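Local coordinates for protein Abbfa_003403 (Acinetobacter baumannii, PDB 4ZXH) that is a four-domain nonribosomal peptide synthetase that probably activates an amino acid, loads it onto a phosphopantetheine carrier, condenses it and releases the product through its thioesterase domain, at residues T476-H481 / M651-Q656; A665-T668 / D672-I675; L1040-R1045 / P1228-P1233; Q1212-V1217 / L1238-Y1243. All coordinates share one frame; numbering follows the deposited sequence.

Contact 1. Residues T476-H481 / M651-Q656; sequences TDYAQH and MNDRLQ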
loop_
_atom_site.group_PDB
_atom_site.type_symbol
_atom_site.label_atom_id
_atom_site.label_comp_id
_atom_site.label_asym_id
_atom_site.label_seq_id
_atom_site.Cartn_x
_atom_site.Cartn_y
_atom_site.Cartn_z
ATOM N N THR A 476 -15.263 -42.699 5.136
ATOM C CA THR A 476 -15.384 -43.599 6.281
ATOM C C THR A 476 -16.853 -43.880 6.600
ATOM O O THR A 476 -17.749 -43.225 6.065
ATOM C CB THR A 476 -14.734 -43.015 7.555
ATOM O OG1 THR A 476 -15.620 -42.051 8.136
ATOM C CG2 THR A 476 -13.380 -42.347 7.253
ATOM N N ASP A 477 -17.087 -44.838 7.495
ATOM C CA ASP A 477 -18.435 -45.155 7.968
ATOM C C ASP A 477 -18.798 -44.431 9.277
ATOM O O ASP A 477 -19.678 -44.882 10.005
ATOM C CB ASP A 477 -18.591 -46.670 8.165
ATOM C CG ASP A 477 -17.729 -47.220 9.309
ATOM O OD1 ASP A 477 -16.747 -46.552 9.716
ATOM O OD2 ASP A 477 -18.040 -48.336 9.801
ATOM N N TYR A 478 -18.125 -43.317 9.563
ATOM C CA TYR A 478 -18.300 -42.610 10.827
ATOM C C TYR A 478 -19.746 -42.198 11.089
ATOM O O TYR A 478 -20.218 -42.242 12.221
ATOM C CB TYR A 478 -17.423 -41.358 10.878
ATOM C CG TYR A 478 -15.934 -41.586 11.030
ATOM C CD1 TYR A 478 -15.410 -42.851 11.284
ATOM C CD2 TYR A 478 -15.046 -40.514 10.934
ATOM C CE1 TYR A 478 -14.026 -43.039 11.428
ATOM C CE2 TYR A 478 -13.669 -40.688 11.082
ATOM C CZ TYR A 478 -13.165 -41.949 11.326
ATOM O OH TYR A 478 -11.800 -42.108 11.466
ATOM N N ALA A 479 -20.457 -41.789 10.046
ATOM C CA ALA A 479 -21.824 -41.310 10.225
ATOM C C ALA A 479 -22.799 -42.428 10.609
ATOM O O ALA A 479 -23.967 -42.164 10.883
ATOM C CB ALA A 479 -22.300 -40.613 8.966
ATOM N N GLN A 480 -22.326 -43.670 10.641
ATOM C CA GLN A 480 -23.194 -44.801 10.965
ATOM C C GLN A 480 -22.945 -45.300 12.381
ATOM O O GLN A 480 -23.633 -46.205 12.865
ATOM C CB GLN A 480 -22.992 -45.939 9.972
ATOM C CG GLN A 480 -23.230 -45.545 8.543
ATOM C CD GLN A 480 -23.199 -46.739 7.628
ATOM O OE1 GLN A 480 -22.461 -47.699 7.862
ATOM N NE2 GLN A 480 -24.021 -46.705 6.587
ATOM N N HIS A 481 -21.959 -44.698 13.039
ATOM C CA HIS A 481 -21.644 -45.017 14.426
ATOM C C HIS A 481 -22.681 -44.511 15.419
ATOM O O HIS A 481 -23.554 -43.704 15.087
ATOM C CB HIS A 481 -20.284 -44.446 14.796
ATOM C CG HIS A 481 -19.137 -45.304 14.376
ATOM N ND1 HIS A 481 -18.904 -45.643 13.060
ATOM C CD2 HIS A 481 -18.130 -45.859 15.091
ATOM C CE1 HIS A 481 -17.816 -46.388 12.984
ATOM N NE2 HIS A 481 -17.328 -46.535 14.203
ATOM N N MET A 651 -12.833 -35.398 14.417
ATOM C CA MET A 651 -12.057 -34.514 15.260
ATOM C C MET A 651 -11.115 -35.323 16.129
ATOM O O MET A 651 -9.977 -34.906 16.377
ATOM C CB MET A 651 -12.981 -33.637 16.106
ATOM C CG MET A 651 -13.387 -32.362 15.374
ATOM S SD MET A 651 -11.970 -31.300 14.910
ATOM C CE MET A 651 -12.405 -30.998 13.234
ATOM N N ASN A 652 -11.565 -36.499 16.558
ATOM C CA ASN A 652 -10.715 -37.325 17.396
ATOM C C ASN A 652 -9.448 -37.797 16.696
ATOM O O ASN A 652 -8.442 -38.005 17.363
ATOM C CB ASN A 652 -11.461 -38.540 17.917
ATOM C CG ASN A 652 -10.608 -39.361 18.859
ATOM O OD1 ASN A 652 -10.255 -38.890 19.944
ATOM N ND2 ASN A 652 -10.241 -40.580 18.441
ATOM N N ASP A 653 -9.502 -37.977 15.371
ATOM C CA ASP A 653 -8.323 -38.378 14.577
ATOM C C ASP A 653 -7.195 -37.368 14.758
ATOM O O ASP A 653 -6.019 -37.725 14.823
ATOM C CB ASP A 653 -8.661 -38.484 13.082
ATOM C CG ASP A 653 -9.503 -39.706 12.743
ATOM O OD1 ASP A 653 -9.471 -40.700 13.503
ATOM O OD2 ASP A 653 -10.197 -39.662 11.701
ATOM N N ARG A 654 -7.591 -36.102 14.847
ATOM C CA ARG A 654 -6.684 -34.977 15.015
ATOM C C ARG A 654 -6.277 -34.717 16.469
ATOM O O ARG A 654 -5.164 -34.259 16.733
ATOM C CB ARG A 654 -7.337 -33.722 14.427
ATOM C CG ARG A 654 -7.612 -33.850 12.941
ATOM C CD ARG A 654 -8.683 -32.903 12.455
ATOM N NE ARG A 654 -8.687 -32.850 10.996
ATOM C CZ ARG A 654 -9.095 -33.832 10.196
ATOM N NH1 ARG A 654 -9.542 -34.976 10.694
ATOM N NH2 ARG A 654 -9.044 -33.671 8.884
ATOM N N LEU A 655 -7.177 -35.003 17.406
ATOM C CA LEU A 655 -6.953 -34.652 18.805
ATOM C C LEU A 655 -6.495 -35.821 19.651
ATOM O O LEU A 655 -5.850 -35.618 20.679
ATOM C CB LEU A 655 -8.225 -34.072 19.416
ATOM C CG LEU A 655 -8.665 -32.733 18.843
ATOM C CD1 LEU A 655 -9.912 -32.286 19.546
ATOM C CD2 LEU A 655 -7.547 -31.718 18.998
ATOM N N GLN A 656 -6.847 -37.032 19.224
ATOM C CA GLN A 656 -6.472 -38.261 19.926
ATOM C C GLN A 656 -6.804 -38.166 21.411
ATOM O O GLN A 656 -5.914 -38.258 22.258
ATOM C CB GLN A 656 -4.982 -38.559 19.732
ATOM C CG GLN A 656 -4.589 -38.936 18.305
ATOM C CD GLN A 656 -5.141 -40.288 17.882
ATOM O OE1 GLN A 656 -6.262 -40.387 17.380
ATOM N NE2 GLN A 656 -4.348 -41.339 18.073
#
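Tyr478 and Asp653 make this contact alone, across a narrow surface patch, through one hydrogen bond. The phenol OH of Tyr478 donates to OD2 of Asp653 at 2.9 Å, and OD2 receives it with its syn lone pair, on the side of the other oxygen. OD2 lies in the plane of the ring at its hydroxyl edge, and the carboxylate is twisted about 50° from that plane. The two side chains come from opposite directions. In Tyr478, CG lies anti to the carbonyl carbon (chi1 -72°), which sends the long ring toward the helix. Tyrosine suits the place because its ring spans the gap and still ends in a donor, while Asp653 offers an acceptor on a short, solvent-facing stem.

Further hydrogen bonds within 476-481 shape the turn that carries the ring. Thr476 OG1 accepts from Tyr478 N at 3.1 Å, forming an ST turn, and the same hydroxyl oxygen lies over the rim of one ring face. Asp477 O takes two donors from opposite faces of its plane: Gln480 N, in the short 3-10 segment, and His481 ND1, at 3.2 Å.

Packing contacts come from nearby. Tyr478 also rests on Asn646 and Leu649 of helix 641-655 and on Ala790, and His481 packs on Ile645 and Leu649. The loop between helix 428-447 and helix 483-494 is thus laid along helix 641-655 near its C-terminal end, whose Arg654 and Leu655 touch Trp760 of strand 756-763.

Contact 2. Residues A665-T668 / D672-I675; sequences AITT and DISI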
loop_
_atom_site.group_PDB
_atom_site.type_symbol
_atom_site.label_atom_id
_atom_site.label_comp_id
_atom_site.label_asym_id
_atom_site.label_seq_id
_atom_site.Cartn_x
_atom_site.Cartn_y
_atom_site.Cartn_z
ATOM N N ALA A 665 -14.145 -26.265 28.720
ATOM C CA ALA A 665 -15.274 -25.808 27.931
ATOM C C ALA A 665 -15.734 -24.389 28.323
ATOM O O ALA A 665 -16.232 -24.163 29.429
ATOM C CB ALA A 665 -16.403 -26.783 28.068
ATOM N N ILE A 666 -15.579 -23.439 27.401
ATOM C CA ILE A 666 -15.872 -22.032 27.685
ATOM C C ILE A 666 -16.953 -21.456 26.792
ATOM O O ILE A 666 -17.460 -20.377 27.051
ATOM C CB ILE A 666 -14.632 -21.152 27.512
ATOM C CG1 ILE A 666 -14.230 -21.119 26.049
ATOM C CG2 ILE A 666 -13.474 -21.697 28.314
ATOM C CD1 ILE A 666 -12.923 -20.429 25.841
ATOM N N THR A 667 -17.283 -22.166 25.724
ATOM C CA THR A 667 -18.188 -21.635 24.718
ATOM C C THR A 667 -19.642 -21.881 25.090
ATOM O O THR A 667 -20.011 -23.006 25.456
ATOM C CB THR A 667 -17.901 -22.270 23.355
ATOM O OG1 THR A 667 -16.502 -22.170 23.075
ATOM C CG2 THR A 667 -18.687 -21.593 22.252
ATOM N N THR A 668 -20.459 -20.831 24.984
ATOM C CA THR A 668 -21.904 -20.967 25.127
ATOM C C THR A 668 -22.471 -22.145 24.325
ATOM O O THR A 668 -22.048 -22.413 23.199
ATOM C CB THR A 668 -22.649 -19.691 24.695
ATOM O OG1 THR A 668 -24.053 -19.977 24.629
ATOM C CG2 THR A 668 -22.196 -19.231 23.345
ATOM N N ASP A 672 -22.696 -23.752 18.219
ATOM C CA ASP A 672 -22.619 -25.197 17.984
ATOM C C ASP A 672 -21.258 -25.783 18.341
ATOM O O ASP A 672 -21.163 -26.975 18.629
ATOM C CB ASP A 672 -22.995 -25.555 16.520
ATOM C CG ASP A 672 -22.049 -24.955 15.471
ATOM O OD1 ASP A 672 -21.168 -24.144 15.814
ATOM O OD2 ASP A 672 -22.200 -25.293 14.278
ATOM N N ILE A 673 -20.210 -24.958 18.360
ATOM C CA ILE A 673 -18.855 -25.498 18.526
ATOM C C ILE A 673 -18.677 -26.045 19.939
ATOM O O ILE A 673 -17.810 -26.884 20.186
ATOM C CB ILE A 673 -17.752 -24.449 18.208
ATOM C CG1 ILE A 673 -17.585 -23.434 19.333
ATOM C CG2 ILE A 673 -18.038 -23.735 16.893
ATOM C CD1 ILE A 673 -16.469 -22.448 19.068
ATOM N N SER A 674 -19.541 -25.602 20.847
ATOM C CA SER A 674 -19.548 -26.085 22.222
ATOM C C SER A 674 -19.803 -27.587 22.286
ATOM O O SER A 674 -19.384 -28.258 23.234
ATOM C CB SER A 674 -20.616 -25.359 23.032
ATOM O OG SER A 674 -21.898 -25.762 22.589
ATOM N N ILE A 675 -20.517 -28.098 21.287
ATOM C CA ILE A 675 -20.735 -29.535 21.129
ATOM C C ILE A 675 -19.438 -30.355 21.296
ATOM O O ILE A 675 -19.418 -31.352 22.018
ATOM C CB ILE A 675 -21.389 -29.824 19.745
ATOM C CG1 ILE A 675 -22.900 -29.794 19.884
ATOM C CG2 ILE A 675 -21.003 -31.165 19.190
ATOM C CD1 ILE A 675 -23.387 -30.779 20.907
#
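Thr667 and Thr668 are the residues of 665-668 that meet the start of helix 674-679, in a buried contact made by van der Waals packing. The segment opens at Ala665, the last residue of strand 662-665, where backbone hydrogen bonds to His689 and Cys691 hold it in the sheet; its small side chain lies against Glu677 and Leu678. Ile666 points its side chain away from the helix start, onto Leu714 and Ala716 of strand 713-716.

Thr667 does most of the work. Its methyl CG2, anti to the backbone N (OG1 at chi1 -51°), touches Ile673 CG1 at 3.6 Å, with CD1 at 4.0 Å from the same CG2. The two side chains cross at about a right angle. Ile673 swings CG1 between its own backbone N and carbonyl carbon (chi1 76°), which brings the end of the chain nearer than its first bond would suggest. Threonine fits here because one branch packs on isoleucine while the other, OG1, hydrogen-bonds Glu677 OE2.

Next, the carbonyl oxygens of Thr667 and Thr668 both lie against Ser674 CB, at 3.4 Å and 3.3 Å respectively. Serine is small enough to fit beside the two carbonyls, and its OG turns back to hydrogen-bond Phe671 O. Thr668 OG1 is hydrogen-bonded to Asp562 OD2 and accepts from Ala670 N.

This is a strand-loop-helix connection of the adenylation domain of the ANL superfamily. The run Phe671-Asp672-Ile673-Ser674 matches core motif A4 (FDxS) of peptide synthetases, whose aspartate in relatives contacts the substrate amino group.

Contact 3. Residues L1040-R1045 / P1228-P1233; sequences LGEIIR and PLDADP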
loop_
_atom_site.group_PDB
_atom_site.type_symbol
_atom_site.label_atom_id
_atom_site.label_comp_id
_atom_site.label_asym_id
_atom_site.label_seq_id
_atom_site.Cartn_x
_atom_site.Cartn_y
_atom_site.Cartn_z
ATOM N N LEU A 1040 7.688 16.480 4.582
ATOM C CA LEU A 1040 9.043 16.616 4.065
ATOM C C LEU A 1040 9.851 17.460 5.028
ATOM O O LEU A 1040 11.028 17.215 5.244
ATOM C CB LEU A 1040 9.017 17.240 2.667
ATOM C CG LEU A 1040 10.317 17.508 1.904
ATOM C CD1 LEU A 1040 11.094 16.234 1.603
ATOM C CD2 LEU A 1040 9.947 18.225 0.623
ATOM N N GLY A 1041 9.187 18.448 5.620
ATOM C CA GLY A 1041 9.801 19.338 6.586
ATOM C C GLY A 1041 10.256 18.594 7.826
ATOM O O GLY A 1041 11.310 18.916 8.361
ATOM N N GLU A 1042 9.486 17.601 8.283
ATOM C CA GLU A 1042 9.908 16.800 9.439
ATOM C C GLU A 1042 11.188 16.026 9.106
ATOM O O GLU A 1042 12.101 15.932 9.934
ATOM C CB GLU A 1042 8.798 15.836 9.895
ATOM C CG GLU A 1042 7.542 16.541 10.391
ATOM C CD GLU A 1042 6.374 15.605 10.700
ATOM O OE1 GLU A 1042 6.489 14.380 10.486
ATOM O OE2 GLU A 1042 5.326 16.111 11.162
ATOM N N ILE A 1043 11.254 15.491 7.887
ATOM C CA ILE A 1043 12.418 14.754 7.410
ATOM C C ILE A 1043 13.671 15.621 7.371
ATOM O O ILE A 1043 14.737 15.220 7.828
ATOM C CB ILE A 1043 12.155 14.189 6.004
ATOM C CG1 ILE A 1043 11.193 13.011 6.099
ATOM C CG2 ILE A 1043 13.455 13.777 5.321
ATOM C CD1 ILE A 1043 11.605 12.010 7.142
ATOM N N ILE A 1044 13.536 16.814 6.811
ATOM C CA ILE A 1044 14.646 17.740 6.720
ATOM C C ILE A 1044 15.062 18.241 8.107
ATOM O O ILE A 1044 16.248 18.429 8.387
ATOM C CB ILE A 1044 14.270 18.912 5.829
ATOM C CG1 ILE A 1044 14.136 18.436 4.392
ATOM C CG2 ILE A 1044 15.292 20.007 5.912
ATOM C CD1 ILE A 1044 13.661 19.522 3.448
ATOM N N ARG A 1045 14.070 18.425 8.974
ATOM C CA ARG A 1045 14.274 18.931 10.333
ATOM C C ARG A 1045 15.124 17.986 11.180
ATOM O O ARG A 1045 15.856 18.434 12.080
ATOM C CB ARG A 1045 12.921 19.163 11.001
ATOM C CG ARG A 1045 12.978 19.887 12.314
ATOM C CD ARG A 1045 11.582 20.284 12.790
ATOM N NE ARG A 1045 10.964 21.267 11.901
ATOM C CZ ARG A 1045 9.895 21.026 11.145
ATOM N NH1 ARG A 1045 9.302 19.837 11.170
ATOM N NH2 ARG A 1045 9.408 21.978 10.369
ATOM N N PRO A 1228 5.906 23.894 14.938
ATOM C CA PRO A 1228 5.747 22.466 14.638
ATOM C C PRO A 1228 5.752 21.600 15.893
ATOM O O PRO A 1228 6.415 21.938 16.876
ATOM C CB PRO A 1228 6.973 22.149 13.762
ATOM C CG PRO A 1228 7.380 23.451 13.177
ATOM C CD PRO A 1228 7.064 24.479 14.236
ATOM N N LEU A 1229 5.034 20.482 15.860
ATOM C CA LEU A 1229 4.976 19.617 17.026
ATOM C C LEU A 1229 6.342 19.044 17.368
ATOM O O LEU A 1229 6.637 18.842 18.538
ATOM C CB LEU A 1229 3.961 18.497 16.823
ATOM C CG LEU A 1229 2.575 18.827 17.388
ATOM C CD1 LEU A 1229 2.050 20.189 16.882
ATOM C CD2 LEU A 1229 1.592 17.718 17.064
ATOM N N ASP A 1230 7.190 18.817 16.365
ATOM C CA ASP A 1230 8.527 18.278 16.628
ATOM C C ASP A 1230 9.599 19.343 16.954
ATOM O O ASP A 1230 10.788 19.029 16.981
ATOM C CB ASP A 1230 9.005 17.415 15.448
ATOM C CG ASP A 1230 8.792 18.085 14.096
ATOM O OD1 ASP A 1230 7.823 18.865 13.958
ATOM O OD2 ASP A 1230 9.595 17.827 13.169
ATOM N N ALA A 1231 9.192 20.583 17.219
ATOM C CA ALA A 1231 10.142 21.597 17.697
ATOM C C ALA A 1231 10.545 21.283 19.131
ATOM O O ALA A 1231 9.696 20.979 19.969
ATOM C CB ALA A 1231 9.543 23.012 17.610
ATOM N N ASP A 1232 11.832 21.359 19.429
ATOM C CA ASP A 1232 12.287 21.007 20.775
ATOM C C ASP A 1232 12.597 22.289 21.568
ATOM O O ASP A 1232 12.501 23.401 21.021
ATOM C CB ASP A 1232 13.488 20.042 20.699
ATOM C CG ASP A 1232 14.688 20.617 19.951
ATOM O OD1 ASP A 1232 14.921 21.841 20.026
ATOM O OD2 ASP A 1232 15.407 19.832 19.285
ATOM N N PRO A 1233 12.922 22.156 22.867
ATOM C CA PRO A 1233 13.212 23.385 23.617
ATOM C C PRO A 1233 14.380 24.201 23.071
ATOM O O PRO A 1233 14.354 25.424 23.191
ATOM C CB PRO A 1233 13.534 22.865 25.018
ATOM C CG PRO A 1233 12.748 21.619 25.127
ATOM C CD PRO A 1233 12.808 20.991 23.762
#
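Arg1045 on the last helix of the carrier-protein bundle, 1037-1046, forms a salt bridge with Asp1230, in a type I beta turn (Pro1228 to Ala1231) of the thioesterase domain. NH1 donates to OD2 at 2.8 Å. The oxygen lies close to the guanidinium plane and is met on its syn side, but the two flat groups stand nearly perpendicular, 84° apart. Arg1045 holds CG anti to its backbone N (chi1 -171°) and bends at chi3 (-65°), bringing NH1 to Asp1230. Arginine suits the place because its flat head also offers faces for packing: Pro1228 CG lies over one, toward the rim, 3.8 Å from Arg1045 NH2, while Gly1041 O of its own helix sits over the opposite face.

Farther out, NH2 has a second anionic partner, Asp976, so the guanidinium ties together the carrier helix, the loop just before helix 977-990 and the thioesterase turn. Glu1042, about one turn earlier on the same helix, brings its apolar stem to Asp1230; its carboxylate is directed to Lys926 in a salt bridge, which probably tempers the repulsion between the two acids. Their nearest charged atoms, Glu1042 OE2 and Asp1230 OD1, remain 4.7 Å apart, while Glu1042 CG approaches Asp1230 OD2 to 3.7 Å.

Contact 4. Residues Q1212-V1217 / L1238-Y1243; sequences QMFDHV and LYFDTY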
loop_
_atom_site.group_PDB
_atom_site.type_symbol
_atom_site.label_atom_id
_atom_site.label_comp_id
_atom_site.label_asym_id
_atom_site.label_seq_id
_atom_site.Cartn_x
_atom_site.Cartn_y
_atom_site.Cartn_z
ATOM N N GLN A 1212 10.400 26.106 33.344
ATOM C CA GLN A 1212 8.952 25.928 33.211
ATOM C C GLN A 1212 8.281 26.953 32.288
ATOM O O GLN A 1212 7.410 26.597 31.484
ATOM C CB GLN A 1212 8.301 25.987 34.581
ATOM C CG GLN A 1212 8.625 24.786 35.446
ATOM C CD GLN A 1212 8.157 24.963 36.874
ATOM O OE1 GLN A 1212 8.130 26.082 37.403
ATOM N NE2 GLN A 1212 7.761 23.861 37.502
ATOM N N MET A 1213 8.671 28.221 32.438
ATOM C CA MET A 1213 8.249 29.294 31.546
ATOM C C MET A 1213 8.437 28.914 30.057
ATOM O O MET A 1213 7.505 29.009 29.270
ATOM C CB MET A 1213 9.022 30.599 31.871
ATOM C CG MET A 1213 8.372 31.543 32.915
ATOM S SD MET A 1213 9.432 32.816 33.714
ATOM C CE MET A 1213 9.938 33.850 32.353
ATOM N N PHE A 1214 9.632 28.478 29.671
ATOM C CA PHE A 1214 9.900 28.207 28.260
ATOM C C PHE A 1214 9.149 26.980 27.793
ATOM O O PHE A 1214 8.752 26.887 26.633
ATOM C CB PHE A 1214 11.387 28.000 27.991
ATOM C CG PHE A 1214 12.219 29.216 28.209
ATOM C CD1 PHE A 1214 11.637 30.434 28.476
ATOM C CD2 PHE A 1214 13.590 29.145 28.132
ATOM C CE1 PHE A 1214 12.409 31.557 28.685
ATOM C CE2 PHE A 1214 14.363 30.268 28.330
ATOM C CZ PHE A 1214 13.770 31.475 28.606
ATOM N N ASP A 1215 8.978 26.020 28.688
ATOM C CA ASP A 1215 8.202 24.848 28.342
ATOM C C ASP A 1215 6.739 25.246 28.171
ATOM O O ASP A 1215 6.087 24.808 27.225
ATOM C CB ASP A 1215 8.356 23.740 29.391
ATOM C CG ASP A 1215 9.757 23.127 29.399
ATOM O OD1 ASP A 1215 10.555 23.403 28.467
ATOM O OD2 ASP A 1215 10.059 22.356 30.342
ATOM N N HIS A 1216 6.229 26.095 29.060
ATOM C CA HIS A 1216 4.822 26.454 28.982
ATOM C C HIS A 1216 4.519 27.172 27.670
ATOM O O HIS A 1216 3.575 26.817 26.964
ATOM C CB HIS A 1216 4.390 27.321 30.150
ATOM C CG HIS A 1216 2.945 27.698 30.084
ATOM N ND1 HIS A 1216 1.932 26.776 30.241
ATOM C CD2 HIS A 1216 2.339 28.883 29.827
ATOM C CE1 HIS A 1216 0.765 27.381 30.105
ATOM N NE2 HIS A 1216 0.982 28.659 29.853
ATOM N N VAL A 1217 5.330 28.168 27.333
ATOM C CA VAL A 1217 5.115 28.919 26.103
ATOM C C VAL A 1217 5.294 28.025 24.875
ATOM O O VAL A 1217 4.524 28.117 23.916
ATOM C CB VAL A 1217 6.056 30.149 26.022
ATOM C CG1 VAL A 1217 5.868 30.883 24.736
ATOM C CG2 VAL A 1217 5.803 31.089 27.196
ATOM N N LEU A 1238 16.439 29.390 20.098
ATOM C CA LEU A 1238 16.909 30.139 18.939
ATOM C C LEU A 1238 15.927 31.259 18.615
ATOM O O LEU A 1238 16.333 32.388 18.338
ATOM C CB LEU A 1238 17.088 29.234 17.713
ATOM C CG LEU A 1238 18.154 28.141 17.804
ATOM C CD1 LEU A 1238 18.316 27.410 16.493
ATOM C CD2 LEU A 1238 19.456 28.757 18.234
ATOM N N TYR A 1239 14.636 30.953 18.673
ATOM C CA TYR A 1239 13.626 31.906 18.232
ATOM C C TYR A 1239 13.429 32.997 19.261
ATOM O O TYR A 1239 13.216 34.156 18.920
ATOM C CB TYR A 1239 12.287 31.211 17.944
ATOM C CG TYR A 1239 12.394 30.093 16.925
ATOM C CD1 TYR A 1239 13.419 30.083 15.976
ATOM C CD2 TYR A 1239 11.474 29.041 16.914
ATOM C CE1 TYR A 1239 13.526 29.054 15.044
ATOM C CE2 TYR A 1239 11.572 28.011 15.990
ATOM C CZ TYR A 1239 12.601 28.022 15.054
ATOM O OH TYR A 1239 12.709 27.001 14.137
ATOM N N PHE A 1240 13.488 32.626 20.528
ATOM C CA PHE A 1240 13.334 33.607 21.586
ATOM C C PHE A 1240 14.572 34.502 21.620
ATOM O O PHE A 1240 14.446 35.721 21.661
ATOM C CB PHE A 1240 13.103 32.927 22.941
ATOM C CG PHE A 1240 12.715 33.880 24.033
ATOM C CD1 PHE A 1240 11.824 34.908 23.778
ATOM C CD2 PHE A 1240 13.229 33.745 25.311
ATOM C CE1 PHE A 1240 11.464 35.796 24.775
ATOM C CE2 PHE A 1240 12.874 34.616 26.309
ATOM C CZ PHE A 1240 11.984 35.649 26.042
ATOM N N ASP A 1241 15.761 33.900 21.563
ATOM C CA ASP A 1241 17.020 34.663 21.568
ATOM C C ASP A 1241 17.115 35.647 20.400
ATOM O O ASP A 1241 17.542 36.794 20.578
ATOM C CB ASP A 1241 18.223 33.726 21.540
ATOM C CG ASP A 1241 18.514 33.093 22.895
ATOM O OD1 ASP A 1241 17.898 33.492 23.930
ATOM O OD2 ASP A 1241 19.378 32.185 22.914
ATOM N N THR A 1242 16.714 35.205 19.210
ATOM C CA THR A 1242 16.617 36.109 18.059
ATOM C C THR A 1242 15.693 37.294 18.352
ATOM O O THR A 1242 16.058 38.457 18.129
ATOM C CB THR A 1242 16.126 35.363 16.809
ATOM O OG1 THR A 1242 17.153 34.461 16.392
ATOM C CG2 THR A 1242 15.836 36.324 15.676
ATOM N N TYR A 1243 14.512 36.982 18.872
ATOM C CA TYR A 1243 13.546 37.982 19.305
ATOM C C TYR A 1243 14.187 38.978 20.290
ATOM O O TYR A 1243 14.072 40.204 20.112
ATOM C CB TYR A 1243 12.326 37.281 19.924
ATOM C CG TYR A 1243 11.238 38.204 20.451
ATOM C CD1 TYR A 1243 10.315 38.780 19.584
ATOM C CD2 TYR A 1243 11.120 38.476 21.829
ATOM C CE1 TYR A 1243 9.327 39.622 20.054
ATOM C CE2 TYR A 1243 10.130 39.304 22.317
ATOM C CZ TYR A 1243 9.231 39.873 21.415
ATOM O OH TYR A 1243 8.232 40.702 21.853
#
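An aromatic pair, Phe1214 against Phe1240, joins two helices of the thioesterase domain, an alpha/beta-hydrolase fold. Helices 1210-1223 and 1233-1251 belong to the helical insertion between strands 1157-1163 and 1262-1267, in the position of the lid found in relatives. The rings form an offset edge-to-face pair, with the edge of Phe1240 directed at the face of Phe1214. Their centroids are 5.6 Å apart and their planes stand at 71°, short of a full right angle. The closest approach is between Phe1214 CE1 and Phe1240 CE2, 3.9 Å, and the neighbouring atoms Phe1214 CZ and Phe1240 CD2 follow at 4.0 Å.

Different first torsions bring the rings together. Phe1240 holds CG anti to its backbone N (chi1 -171°), so the ring reaches out from its helix toward the other, whereas Phe1214 keeps CG anti to the carbonyl carbon (chi1 -66°) and leans in from the flank. Phenylalanine suits both places: it is large enough to bridge helices whose nearest CA atoms, those of these same two residues, are 9.2 Å apart, and it carries no polar group into the interface.

Helix 1179-1191 adds to the cluster. Its Leu1183 touches both rings, and Phe1186 meets Phe1240 with the ring planes inclined to each other; Phe1214 packs in addition on Phe1236 and Arg1237. On the helix that carries Phe1240, Leu1238 O takes two donors from opposite faces of its plane, the backbone N of Thr1242 and the hydroxyl OG1 of Thr1242, the latter at 3.0 Å.

From the N terminus, contact 1 comes first: it closes a loop of 169 residues, bringing helix 641-655 of the adenylation domain back to the loop between helix 428-447 and helix 483-494. Contact 2 follows in series, a tight local closure over three residues between strand 662-665 and helix 674-679, about 19 Å from contact 1 centre to centre. Far away, on the opposite side of the chain's centre from contact 1, contact 3 spans 182 residues to tie the carrier domain to the thioesterase. Contact 4 crosses it: 1212-1217 falls inside the loop of contact 3 and 1238-1243 beyond it, so the 1228-1233 turn lies between the two helices that contact 4 joins.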